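Serine/threonine-protein kinase Tel1 (Chaetomium thermophilum, PDB 6SKY) probably phosphorylates serine and threonine residues followed by glutamine, using ATP, to start checkpoint signalling when DNA is damaged. Local coordinates at residues 1628-1633 against 2065-2070. Numbering follows the deposited sequence.
Sequences EYLAWA and NTVRHL
Leu1630 reaches from helix 1627-1644 toward helix 2052-2070 and sets its two methyl groups against neighbouring side chains, one on Val2067 and one on Arg2068. With chi1 at -74°, its CG sits next to the backbone N and the fork points at helix 2052-2070, CD1 turned to Arg2068 and CD2 to Val2067. CD2 of Leu1630 meets CG1 of Val2067 at 4.1 Å, the two side chains passing each other at a slant. On the other branch, CD1 of Leu1630 lies 3.6 Å from CG of Arg2068. Leucine and arginine cross here at about a right angle, and the arginine chain stays extended from CG to NE. NE of Arg2068 is the more distant neighbour of Leu1630 CD1, at 4.0 Å, and the guanidinium is turned obliquely to that methyl.

Val2067 also faces the partner helix with its second methyl: CG2 of Val2067 approaches the backbone O of Leu1630 to 3.8 Å, a van der Waals contact with a carbonyl oxygen. The alpha carbons of Leu1630 and Val2067 are 6.6 Å apart, the nearest such pair between the two segments. OD1 of Asn2065, about one turn earlier on the same helix, lies in the plane of the Arg2068 guanidinium, at its edge.

Nearby, Ala1633 packs on Val1616 of helix 1606-1619, while Leu2070 touches Trp1617 of that same helix, which thus adjoins both partners. Residues 2065-2070 lie in the FAT domain, the helical solenoid of PIKK kinases, and 1628-1633 belong to a helix some 430 residues earlier, away from the nucleotide and magnesium sites. The contact is modest, 179 Å² over both sides, and consists of van der Waals touches, one of them methyl to methyl; with neither a hydrogen bond nor a salt bridge between the segments, it rests on shape, not polar pairing.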
loop_
_atom_site.group_PDB
_atom_site.type_symbol
_atom_site.label_atom_id
_atom_site.label_comp_id
_atom_site.label_asym_id
_atom_site.label_seq_id
_atom_site.Cartn_x
_atom_site.Cartn_y
_atom_site.Cartn_z
ATOM N N GLU A 1628 -44.203 0.623 -30.452
ATOM C CA GLU A 1628 -43.311 -0.381 -31.007
ATOM C C GLU A 1628 -42.152 0.256 -31.753
ATOM O O GLU A 1628 -41.052 -0.305 -31.776
ATOM C CB GLU A 1628 -44.092 -1.334 -31.900
ATOM C CG GLU A 1628 -44.727 -2.466 -31.119
ATOM C CD GLU A 1628 -45.725 -3.269 -31.925
ATOM O OE1 GLU A 1628 -46.846 -2.768 -32.160
ATOM O OE2 GLU A 1628 -45.392 -4.404 -32.324
ATOM N N TYR A 1629 -42.347 1.442 -32.322
ATOM C CA TYR A 1629 -41.206 2.114 -32.926
ATOM C C TYR A 1629 -40.220 2.579 -31.867
ATOM O O TYR A 1629 -39.009 2.512 -32.078
ATOM C CB TYR A 1629 -41.641 3.293 -33.780
ATOM C CG TYR A 1629 -40.453 3.947 -34.424
ATOM C CD1 TYR A 1629 -39.861 3.395 -35.539
ATOM C CD2 TYR A 1629 -39.900 5.094 -33.894
ATOM C CE1 TYR A 1629 -38.767 3.970 -36.110
ATOM C CE2 TYR A 1629 -38.805 5.674 -34.461
ATOM C CZ TYR A 1629 -38.244 5.112 -35.570
ATOM O OH TYR A 1629 -37.147 5.699 -36.140
ATOM N N LEU A 1630 -40.713 3.064 -30.727
ATOM C CA LEU A 1630 -39.803 3.450 -29.656
ATOM C C LEU A 1630 -39.084 2.248 -29.072
ATOM O O LEU A 1630 -37.920 2.360 -28.691
ATOM C CB LEU A 1630 -40.550 4.194 -28.560
ATOM C CG LEU A 1630 -40.948 5.618 -28.906
ATOM C CD1 LEU A 1630 -41.284 6.362 -27.654
ATOM C CD2 LEU A 1630 -39.840 6.306 -29.639
ATOM N N ALA A 1631 -39.741 1.094 -29.007
ATOM C CA ALA A 1631 -39.042 -0.109 -28.575
ATOM C C ALA A 1631 -37.950 -0.494 -29.560
ATOM O O ALA A 1631 -36.849 -0.873 -29.157
ATOM C CB ALA A 1631 -40.024 -1.257 -28.394
ATOM N N TRP A 1632 -38.231 -0.398 -30.859
ATOM C CA TRP A 1632 -37.211 -0.708 -31.855
ATOM C C TRP A 1632 -36.046 0.278 -31.788
ATOM O O TRP A 1632 -34.878 -0.115 -31.896
ATOM C CB TRP A 1632 -37.844 -0.722 -33.242
ATOM C CG TRP A 1632 -36.893 -0.975 -34.345
ATOM C CD1 TRP A 1632 -36.443 -2.180 -34.775
ATOM C CD2 TRP A 1632 -36.276 0.003 -35.177
ATOM N NE1 TRP A 1632 -35.571 -2.013 -35.814
ATOM C CE2 TRP A 1632 -35.455 -0.678 -36.081
ATOM C CE3 TRP A 1632 -36.332 1.391 -35.238
ATOM C CZ2 TRP A 1632 -34.702 -0.021 -37.032
ATOM C CZ3 TRP A 1632 -35.587 2.036 -36.175
ATOM C CH2 TRP A 1632 -34.780 1.335 -37.061
ATOM N N ALA A 1633 -36.341 1.561 -31.603
ATOM C CA ALA A 1633 -35.284 2.554 -31.486
ATOM C C ALA A 1633 -34.453 2.325 -30.237
ATOM O O ALA A 1633 -33.236 2.528 -30.249
ATOM C CB ALA A 1633 -35.878 3.956 -31.476
ATOM N N ASN A 2065 -40.096 2.634 -22.357
ATOM C CA ASN A 2065 -40.088 3.609 -21.275
ATOM C C ASN A 2065 -38.726 4.269 -21.123
ATOM O O ASN A 2065 -38.640 5.468 -20.839
ATOM C CB ASN A 2065 -40.502 2.936 -19.974
ATOM C CG ASN A 2065 -41.881 2.340 -20.050
ATOM O OD1 ASN A 2065 -42.810 2.966 -20.550
ATOM N ND2 ASN A 2065 -42.024 1.117 -19.562
ATOM N N THR A 2066 -37.645 3.509 -21.309
ATOM C CA THR A 2066 -36.319 4.100 -21.194
ATOM C C THR A 2066 -36.081 5.139 -22.277
ATOM O O THR A 2066 -35.507 6.199 -22.011
ATOM C CB THR A 2066 -35.251 3.017 -21.250
ATOM O OG1 THR A 2066 -35.455 2.094 -20.184
ATOM C CG2 THR A 2066 -33.897 3.625 -21.100
ATOM N N VAL A 2067 -36.510 4.861 -23.507
ATOM C CA VAL A 2067 -36.337 5.854 -24.563
ATOM C C VAL A 2067 -37.193 7.083 -24.290
ATOM O O VAL A 2067 -36.757 8.220 -24.509
ATOM C CB VAL A 2067 -36.644 5.243 -25.935
ATOM C CG1 VAL A 2067 -36.651 6.307 -26.992
ATOM C CG2 VAL A 2067 -35.616 4.231 -26.265
ATOM N N ARG A 2068 -38.415 6.885 -23.798
ATOM C CA ARG A 2068 -39.251 8.032 -23.465
ATOM C C ARG A 2068 -38.628 8.876 -22.370
ATOM O O ARG A 2068 -38.840 10.089 -22.320
ATOM C CB ARG A 2068 -40.637 7.580 -23.037
ATOM C CG ARG A 2068 -41.531 7.121 -24.158
ATOM C CD ARG A 2068 -42.964 7.171 -23.700
ATOM N NE ARG A 2068 -43.879 6.481 -24.597
ATOM C CZ ARG A 2068 -44.370 5.269 -24.370
ATOM N NH1 ARG A 2068 -45.204 4.721 -25.241
ATOM N NH2 ARG A 2068 -44.029 4.607 -23.272
ATOM N N HIS A 2069 -37.875 8.254 -21.465
ATOM C CA HIS A 2069 -37.234 9.025 -20.403
ATOM C C HIS A 2069 -35.995 9.752 -20.912
ATOM O O HIS A 2069 -35.707 10.870 -20.480
ATOM C CB HIS A 2069 -36.879 8.117 -19.233
ATOM C CG HIS A 2069 -36.355 8.853 -18.044
ATOM N ND1 HIS A 2069 -35.271 8.417 -17.317
ATOM C CD2 HIS A 2069 -36.765 9.999 -17.454
ATOM C CE1 HIS A 2069 -35.034 9.263 -16.332
ATOM N NE2 HIS A 2069 -35.926 10.232 -16.393
ATOM N N LEU A 2070 -35.243 9.129 -21.818
ATOM C CA LEU A 2070 -34.108 9.814 -22.429
ATOM C C LEU A 2070 -34.559 11.023 -23.231
ATOM O O LEU A 2070 -33.835 12.017 -23.326
ATOM C CB LEU A 2070 -33.331 8.866 -23.333
ATOM C CG LEU A 2070 -32.387 7.834 -22.740
ATOM C CD1 LEU A 2070 -32.012 6.860 -23.811
ATOM C CD2 LEU A 2070 -31.161 8.509 -22.213
#